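PDB 3H08: Rnh (Ribonuclease H) from Chlorobaculum tepidum, which probably cuts the RNA strand of RNA-DNA hybrids endonucleolytically, using magnesium as cofactor. Local coordinates for residues G23-S36 against N128-L140. The protein carries 3 engineered substitutions. Sequence-based numbering, arbitrary orientation.
Sequences GALLMYGSSRKEIS and NPYNSRADELARL. Engineered in segment 128-140: Ala134 (natural residue Cys).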
ATOM      1  N   GLY A  23      -7.087  -1.642   2.561  1.00 21.93           N
ATOM      2  CA  GLY A  23      -7.050  -2.913   3.230  1.00 21.65           C
ATOM      3  C   GLY A  23      -5.709  -3.581   2.986  1.00 21.36           C
ATOM      4  O   GLY A  23      -5.055  -3.361   1.960  1.00 22.79           O
ATOM      5  N   ALA A  24      -5.293  -4.394   3.931  1.00 22.61           N
ATOM      6  CA  ALA A  24      -4.076  -5.178   3.776  1.00 22.43           C
ATOM      7  C   ALA A  24      -4.251  -6.514   4.493  1.00 21.87           C
ATOM      8  O   ALA A  24      -4.830  -6.582   5.575  1.00 22.37           O
ATOM      9  CB  ALA A  24      -2.852  -4.429   4.310  1.00 24.06           C
ATOM     10  N   LEU A  25      -3.688  -7.544   3.895  1.00 24.17           N
ATOM     11  CA  LEU A  25      -3.652  -8.882   4.427  1.00 23.86           C
ATOM     12  C   LEU A  25      -2.180  -9.255   4.526  1.00 23.40           C
ATOM     13  O   LEU A  25      -1.434  -9.191   3.526  1.00 24.29           O
ATOM     14  CB  LEU A  25      -4.382  -9.837   3.470  1.00 23.80           C
ATOM     15  CG  LEU A  25      -4.414 -11.297   3.800  1.00 27.66           C
ATOM     16  CD1 LEU A  25      -4.830 -11.493   5.182  1.00 31.83           C
ATOM     17  CD2 LEU A  25      -5.375 -11.970   2.824  1.00 29.31           C
ATOM     18  N   LEU A  26      -1.757  -9.548   5.750  1.00 22.78           N
ATOM     19  CA  LEU A  26      -0.391  -9.941   6.062  1.00 23.05           C
ATOM     20  C   LEU A  26      -0.364 -11.429   6.296  1.00 22.50           C
ATOM     21  O   LEU A  26      -1.193 -11.952   7.044  1.00 23.42           O
ATOM     22  CB  LEU A  26       0.115  -9.217   7.328  1.00 23.40           C
ATOM     23  CG  LEU A  26       0.419  -7.729   7.165  1.00 23.97           C
ATOM     24  CD1 LEU A  26      -0.808  -6.911   7.289  1.00 27.66           C
ATOM     25  CD2 LEU A  26       1.451  -7.293   8.163  1.00 26.49           C
ATOM     26  N   MET A  27       0.572 -12.118   5.673  1.00 22.16           N
ATOM     27  CA  MET A  27       0.646 -13.565   5.712  1.00 23.87           C
ATOM     28  C   MET A  27       2.043 -14.053   6.092  1.00 23.30           C
ATOM     29  O   MET A  27       3.041 -13.616   5.549  1.00 22.39           O
ATOM     30  CB  MET A  27       0.278 -14.097   4.325  1.00 25.32           C
ATOM     31  CG  MET A  27       0.456 -15.531   4.168  1.00 27.37           C
ATOM     32  SD  MET A  27       0.089 -15.935   2.462  1.00 31.60           S
ATOM     33  CE  MET A  27      -1.609 -15.449   2.357  1.00 32.37           C
ATOM     34  N   TYR A  28       2.094 -14.988   7.033  1.00 23.83           N
ATOM     35  CA  TYR A  28       3.325 -15.681   7.393  1.00 24.18           C
ATOM     36  C   TYR A  28       2.970 -17.153   7.645  1.00 23.06           C
ATOM     37  O   TYR A  28       2.412 -17.496   8.683  1.00 22.66           O
ATOM     38  CB  TYR A  28       3.925 -15.016   8.612  1.00 26.56           C
ATOM     39  CG  TYR A  28       5.195 -15.652   9.103  1.00 26.71           C
ATOM     40  CD1 TYR A  28       6.340 -15.690   8.311  1.00 29.32           C
ATOM     41  CD2 TYR A  28       5.261 -16.214  10.382  1.00 28.75           C
ATOM     42  CE1 TYR A  28       7.495 -16.301   8.774  1.00 29.53           C
ATOM     43  CE2 TYR A  28       6.397 -16.798  10.845  1.00 28.80           C
ATOM     44  CZ  TYR A  28       7.510 -16.843  10.053  1.00 29.35           C
ATOM     45  OH  TYR A  28       8.633 -17.449  10.550  1.00 30.31           O
ATOM     46  N   GLY A  29       3.269 -18.008   6.673  1.00 23.03           N
ATOM     47  CA  GLY A  29       2.787 -19.377   6.663  1.00 23.82           C
ATOM     48  C   GLY A  29       1.283 -19.443   6.788  1.00 24.71           C
ATOM     49  O   GLY A  29       0.541 -18.783   6.034  1.00 25.84           O
ATOM     50  N   SER A  30       0.820 -20.197   7.782  1.00 24.19           N
ATOM     51  CA  SER A  30      -0.619 -20.306   8.028  1.00 24.65           C
ATOM     52  C   SER A  30      -1.191 -19.140   8.853  1.00 25.36           C
ATOM     53  O   SER A  30      -2.410 -19.033   8.999  1.00 25.10           O
ATOM     54  CB  SER A  30      -0.938 -21.627   8.711  1.00 25.04           C
ATOM     55  OG  SER A  30      -0.296 -21.660   9.951  1.00 23.52           O
ATOM     56  N   SER A  31      -0.329 -18.265   9.377  0.50 25.27           N
ATOM     57  CA  SER A  31      -0.815 -17.092  10.097  0.50 26.03           C
ATOM     58  C   SER A  31      -1.229 -15.975   9.152  0.50 25.87           C
ATOM     59  O   SER A  31      -0.566 -15.713   8.140  0.50 25.91           O
ATOM     60  CB  SER A  31       0.236 -16.562  11.064  0.50 25.99           C
ATOM     61  OG  SER A  31       1.433 -16.254  10.403  0.50 28.78           O
ATOM     62  N   ARG A  32      -2.315 -15.299   9.508  1.00 26.31           N
ATOM     63  CA  ARG A  32      -2.842 -14.196   8.724  1.00 27.24           C
ATOM     64  C   ARG A  32      -3.234 -13.045   9.660  1.00 26.34           C
ATOM     65  O   ARG A  32      -3.639 -13.276  10.797  1.00 28.56           O
ATOM     66  CB  ARG A  32      -4.053 -14.642   7.882  1.00 28.32           C
ATOM     67  CG  ARG A  32      -5.453 -14.232   8.458  1.00 34.11           C
ATOM     68  CD  ARG A  32      -6.502 -13.960   7.350  1.00 35.01           C
ATOM     69  NE  ARG A  32      -6.321 -14.859   6.210  1.00 40.15           N
ATOM     70  CZ  ARG A  32      -7.077 -14.835   5.117  1.00 40.05           C
ATOM     71  NH1 ARG A  32      -8.066 -13.960   5.004  1.00 43.09           N
ATOM     72  NH2 ARG A  32      -6.844 -15.702   4.137  1.00 41.71           N
ATOM     73  N   LYS A  33      -3.120 -11.819   9.173  1.00 25.96           N
ATOM     74  CA  LYS A  33      -3.584 -10.619   9.888  1.00 25.88           C
ATOM     75  C   LYS A  33      -4.237  -9.724   8.832  1.00 24.62           C
ATOM     76  O   LYS A  33      -3.680  -9.543   7.753  1.00 24.14           O
ATOM     77  CB  LYS A  33      -2.406  -9.867  10.545  1.00 26.28           C
ATOM     78  CG  LYS A  33      -2.805  -8.541  11.278  1.00 30.39           C
ATOM     79  CD  LYS A  33      -1.627  -7.835  12.005  1.00 31.44           C
ATOM     80  CE  LYS A  33      -0.845  -8.770  12.930  1.00 36.28           C
ATOM     81  NZ  LYS A  33       0.269  -8.071  13.700  1.00 38.53           N
ATOM     82  N   GLU A  34      -5.427  -9.222   9.142  1.00 24.12           N
ATOM     83  CA  GLU A  34      -6.162  -8.299   8.308  1.00 24.21           C
ATOM     84  C   GLU A  34      -6.244  -6.942   8.990  1.00 23.48           C
ATOM     85  O   GLU A  34      -6.526  -6.842  10.188  1.00 24.04           O
ATOM     86  CB  GLU A  34      -7.571  -8.815   8.016  1.00 24.07           C
ATOM     87  CG  GLU A  34      -7.559 -10.117   7.248  1.00 25.25           C
ATOM     88  CD  GLU A  34      -8.924 -10.707   6.943  1.00 27.06           C
ATOM     89  OE1 GLU A  34      -9.964 -10.270   7.529  1.00 30.84           O
ATOM     90  OE2 GLU A  34      -8.951 -11.644   6.104  1.00 29.56           O
ATOM     91  N   ILE A  35      -6.064  -5.899   8.200  1.00 23.19           N
ATOM     92  CA  ILE A  35      -6.292  -4.525   8.657  1.00 23.39           C
ATOM     93  C   ILE A  35      -7.015  -3.763   7.575  1.00 22.40           C
ATOM     94  O   ILE A  35      -6.888  -4.102   6.386  1.00 23.53           O
ATOM     95  CB  ILE A  35      -4.974  -3.836   9.021  1.00 24.07           C
ATOM     96  CG1 ILE A  35      -4.024  -3.819   7.850  1.00 24.42           C
ATOM     97  CG2 ILE A  35      -4.330  -4.574  10.191  1.00 26.86           C
ATOM     98  CD1 ILE A  35      -2.783  -2.970   8.042  1.00 25.31           C
ATOM     99  N   SER A  36      -7.683  -2.688   7.962  1.00 22.49           N
ATOM    100  CA  SER A  36      -8.340  -1.823   6.994  1.00 21.86           C
ATOM    101  C   SER A  36      -8.707  -0.498   7.621  1.00 23.15           C
ATOM    102  O   SER A  36      -8.725  -0.354   8.851  1.00 23.97           O
ATOM    103  CB  SER A  36      -9.598  -2.503   6.527  1.00 22.88           C
ATOM    104  OG  SER A  36     -10.513  -2.719   7.595  1.00 24.70           O
ATOM    105  N   ASN A 128      -5.697 -12.865  -7.405  1.00 23.94           N
ATOM    106  CA  ASN A 128      -5.509 -13.939  -6.449  1.00 23.26           C
ATOM    107  C   ASN A 128      -6.438 -13.657  -5.268  1.00 22.59           C
ATOM    108  O   ASN A 128      -6.888 -12.511  -5.116  1.00 22.76           O
ATOM    109  CB  ASN A 128      -4.034 -14.009  -6.015  1.00 22.62           C
ATOM    110  CG  ASN A 128      -3.614 -12.808  -5.209  1.00 21.44           C
ATOM    111  OD1 ASN A 128      -3.896 -12.724  -4.004  1.00 22.11           O
ATOM    112  ND2 ASN A 128      -2.928 -11.855  -5.862  1.00 21.11           N
ATOM    113  N   PRO A 129      -6.733 -14.663  -4.439  1.00 23.72           N
ATOM    114  CA  PRO A 129      -7.731 -14.477  -3.370  1.00 22.82           C
ATOM    115  C   PRO A 129      -7.298 -13.547  -2.260  1.00 22.42           C
ATOM    116  O   PRO A 129      -8.143 -13.047  -1.502  1.00 21.30           O
ATOM    117  CB  PRO A 129      -7.945 -15.886  -2.793  1.00 24.22           C
ATOM    118  CG  PRO A 129      -6.919 -16.752  -3.372  1.00 24.47           C
ATOM    119  CD  PRO A 129      -6.195 -16.034  -4.478  1.00 23.88           C
ATOM    120  N   TYR A 130      -5.986 -13.329  -2.138  1.00 21.39           N
ATOM    121  CA  TYR A 130      -5.460 -12.483  -1.052  1.00 21.50           C
ATOM    122  C   TYR A 130      -5.573 -11.007  -1.382  1.00 21.27           C
ATOM    123  O   TYR A 130      -6.087 -10.228  -0.587  1.00 21.77           O
ATOM    124  CB  TYR A 130      -4.061 -12.918  -0.688  1.00 21.85           C
ATOM    125  CG  TYR A 130      -3.996 -14.420  -0.445  1.00 20.76           C
ATOM    126  CD1 TYR A 130      -4.550 -14.991   0.709  1.00 22.50           C
ATOM    127  CD2 TYR A 130      -3.457 -15.260  -1.394  1.00 22.49           C
ATOM    128  CE1 TYR A 130      -4.509 -16.381   0.915  1.00 23.03           C
ATOM    129  CE2 TYR A 130      -3.409 -16.639  -1.200  1.00 22.28           C
ATOM    130  CZ  TYR A 130      -3.941 -17.193  -0.041  1.00 22.77           C
ATOM    131  OH  TYR A 130      -3.910 -18.562   0.138  1.00 23.29           O
ATOM    132  N   ASN A 131      -5.162 -10.603  -2.578  1.00 21.56           N
ATOM    133  CA  ASN A 131      -5.509  -9.250  -3.016  1.00 20.81           C
ATOM    134  C   ASN A 131      -6.998  -9.055  -3.087  1.00 21.21           C
ATOM    135  O   ASN A 131      -7.476  -7.988  -2.789  1.00 22.87           O
ATOM    136  CB  ASN A 131      -4.853  -8.880  -4.350  1.00 20.75           C
ATOM    137  CG  ASN A 131      -3.420  -8.493  -4.191  1.00 18.97           C
ATOM    138  OD1 ASN A 131      -3.092  -7.365  -3.689  1.00 22.24           O
ATOM    139  ND2 ASN A 131      -2.556  -9.364  -4.590  1.00 15.08           N
ATOM    140  N   SER A 132      -7.755 -10.083  -3.487  1.00 20.80           N
ATOM    141  CA  SER A 132      -9.205  -9.916  -3.521  1.00 21.00           C
ATOM    142  C   SER A 132      -9.738  -9.619  -2.120  1.00 20.94           C
ATOM    143  O   SER A 132     -10.660  -8.804  -1.948  1.00 21.79           O
ATOM    144  CB  SER A 132      -9.864 -11.161  -4.045  1.00 21.61           C
ATOM    145  OG  SER A 132      -9.620 -11.306  -5.432  1.00 25.78           O
ATOM    146  N   ARG A 133      -9.203 -10.309  -1.128  1.00 21.34           N
ATOM    147  CA  ARG A 133      -9.644 -10.063   0.256  1.00 21.45           C
ATOM    148  C   ARG A 133      -9.272  -8.662   0.715  1.00 21.64           C
ATOM    149  O   ARG A 133     -10.098  -7.972   1.344  1.00 21.46           O
ATOM    150  CB  ARG A 133      -9.085 -11.137   1.220  1.00 22.43           C
ATOM    151  CG  ARG A 133      -9.421 -10.907   2.667  1.00 20.24           C
ATOM    152  CD  ARG A 133     -10.896 -10.919   2.914  1.00 20.50           C
ATOM    153  NE  ARG A 133     -11.158 -10.852   4.338  1.00 18.80           N
ATOM    154  CZ  ARG A 133     -12.297 -10.492   4.872  1.00 19.23           C
ATOM    155  NH1 ARG A 133     -13.320 -10.208   4.107  1.00 22.16           N
ATOM    156  NH2 ARG A 133     -12.435 -10.484   6.185  1.00 19.71           N
ATOM    157  N   ALA A 134      -8.062  -8.227   0.391  1.00 21.80           N
ATOM    158  CA  ALA A 134      -7.624  -6.871   0.694  1.00 21.77           C
ATOM    159  C   ALA A 134      -8.578  -5.829   0.065  1.00 22.13           C
ATOM    160  O   ALA A 134      -8.948  -4.831   0.725  1.00 22.73           O
ATOM    161  CB  ALA A 134      -6.189  -6.668   0.229  1.00 23.55           C
ATOM    162  N   ASP A 135      -8.951  -6.051  -1.194  1.00 22.10           N
ATOM    163  CA  ASP A 135      -9.924  -5.196  -1.891  1.00 23.27           C
ATOM    164  C   ASP A 135     -11.285  -5.178  -1.175  1.00 23.10           C
ATOM    165  O   ASP A 135     -11.890  -4.104  -0.972  1.00 22.01           O
ATOM    166  CB  ASP A 135     -10.046  -5.675  -3.323  1.00 23.26           C
ATOM    167  CG  ASP A 135     -11.039  -4.840  -4.145  1.00 25.14           C
ATOM    168  OD1 ASP A 135     -10.801  -3.615  -4.315  1.00 33.69           O
ATOM    169  OD2 ASP A 135     -12.044  -5.394  -4.569  1.00 28.80           O
ATOM    170  N   GLU A 136     -11.771  -6.367  -0.766  1.00 22.26           N
ATOM    171  CA  GLU A 136     -13.024  -6.508  -0.055  1.00 22.49           C
ATOM    172  C   GLU A 136     -12.947  -5.724   1.251  1.00 20.64           C
ATOM    173  O   GLU A 136     -13.889  -5.034   1.604  1.00 21.18           O
ATOM    174  CB  GLU A 136     -13.301  -7.990   0.239  1.00 22.68           C
ATOM    175  CG  GLU A 136     -14.626  -8.330   0.849  1.00 23.54           C
ATOM    176  CD  GLU A 136     -14.804  -9.831   1.176  1.00 23.92           C
ATOM    177  OE1 GLU A 136     -13.804 -10.612   1.131  1.00 24.14           O
ATOM    178  OE2 GLU A 136     -15.945 -10.230   1.457  1.00 26.55           O
ATOM    179  N   LEU A 137     -11.824  -5.811   1.950  1.00 22.18           N
ATOM    180  CA  LEU A 137     -11.664  -5.120   3.214  1.00 22.20           C
ATOM    181  C   LEU A 137     -11.683  -3.592   3.014  1.00 21.82           C
ATOM    182  O   LEU A 137     -12.289  -2.857   3.795  1.00 22.24           O
ATOM    183  CB  LEU A 137     -10.326  -5.505   3.835  1.00 22.91           C
ATOM    184  CG  LEU A 137     -10.283  -6.876   4.490  1.00 25.57           C
ATOM    185  CD1 LEU A 137      -8.869  -7.194   4.894  1.00 27.39           C
ATOM    186  CD2 LEU A 137     -11.195  -6.933   5.652  1.00 26.97           C
ATOM    187  N   ALA A 138     -11.109  -3.128   1.912  1.00 21.42           N
ATOM    188  CA  ALA A 138     -11.104  -1.677   1.623  1.00 21.61           C
ATOM    189  C   ALA A 138     -12.532  -1.198   1.364  1.00 21.53           C
ATOM    190  O   ALA A 138     -12.963  -0.145   1.856  1.00 22.06           O
ATOM    191  CB  ALA A 138     -10.277  -1.367   0.440  1.00 21.20           C
ATOM    192  N   ARG A 139     -13.267  -1.983   0.593  1.00 20.86           N
ATOM    193  CA  ARG A 139     -14.645  -1.641   0.263  1.00 21.52           C
ATOM    194  C   ARG A 139     -15.547  -1.730   1.483  1.00 20.57           C
ATOM    195  O   ARG A 139     -16.492  -0.940   1.618  1.00 21.18           O
ATOM    196  CB  ARG A 139     -15.146  -2.504  -0.872  1.00 21.10           C
ATOM    197  CG  ARG A 139     -14.504  -2.120  -2.238  1.00 22.06           C
ATOM    198  CD  ARG A 139     -15.100  -2.891  -3.398  1.00 25.72           C
ATOM    199  NE  ARG A 139     -14.626  -4.227  -3.430  1.00 29.39           N
ATOM    200  CZ  ARG A 139     -15.358  -5.327  -3.556  1.00 26.17           C
ATOM    201  NH1 ARG A 139     -16.688  -5.335  -3.670  1.00 26.00           N
ATOM    202  NH2 ARG A 139     -14.697  -6.460  -3.579  1.00 27.51           N
ATOM    203  N   LEU A 140     -15.263  -2.710   2.335  0.50 21.43           N
ATOM    204  CA  LEU A 140     -15.921  -2.903   3.624  0.50 21.74           C
ATOM    205  C   LEU A 140     -15.832  -1.635   4.468  0.50 21.50           C
ATOM    206  O   LEU A 140     -16.808  -1.209   5.076  0.50 21.35           O
ATOM    207  CB  LEU A 140     -15.228  -4.078   4.346  0.50 22.64           C
ATOM    208  CG  LEU A 140     -15.933  -4.970   5.370  0.50 23.02           C
ATOM    209  CD1 LEU A 140     -17.459  -5.086   5.169  0.50 22.10           C
ATOM    210  CD2 LEU A 140     -15.271  -6.373   5.332  0.50 23.25           C
TER
HETATM  211  O   HOH W   1     -12.859  -3.422   6.578  1.00 24.89           O
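Arg133 grips Glu34 side-on, and Arg32 shares the same carboxylate. Arg133 NE gives a nearly straight bond to Glu34 OE2 (2.9 Å, 177°), approaching from above the carboxylate plane. Arg133 NH2 reaches Glu34 OE1 at 2.8 Å on its syn side. Arg32 NH1 also donates to Glu34 OE2, at 2.7 Å. The carboxylate charge probably balances both arginines, Arg32 NH1 and Arg133 NE being 4.4 Å apart. On the helix, Arg133 NH1 also holds Glu136 OE1. Leu137 CD2 lies over the centre of one Arg133 guanidinium face. Replacing Arg133 by an alanine is likely to leave Glu34 with Arg32 as its remaining partner in this network and Glu136 without its bridge to the arginine.

In this RNase H fold, helix 129-144 packs against the hairpin of strands 18-28 and 31-39 on one face of the mixed sheet. Gly23 comes closest, its CA 3.7 Å from Ala134 O; a side chain there would clash with the helix. Ala134 is an engineered replacement of cysteine; the next residue, Asp135, is a predicted magnesium ligand.

Toward the helix start, the Met27 chain runs extended to SD, then bends (chi3 -62°) to put CE over one Tyr130 face, a CH-pi contact 3.5 Å from the ring centroid. Pro129 CG lies over the opposite face, and Leu25 CD2 meets the ring edge. At the other end, a water bridges Ser36 OG and Leu137 O.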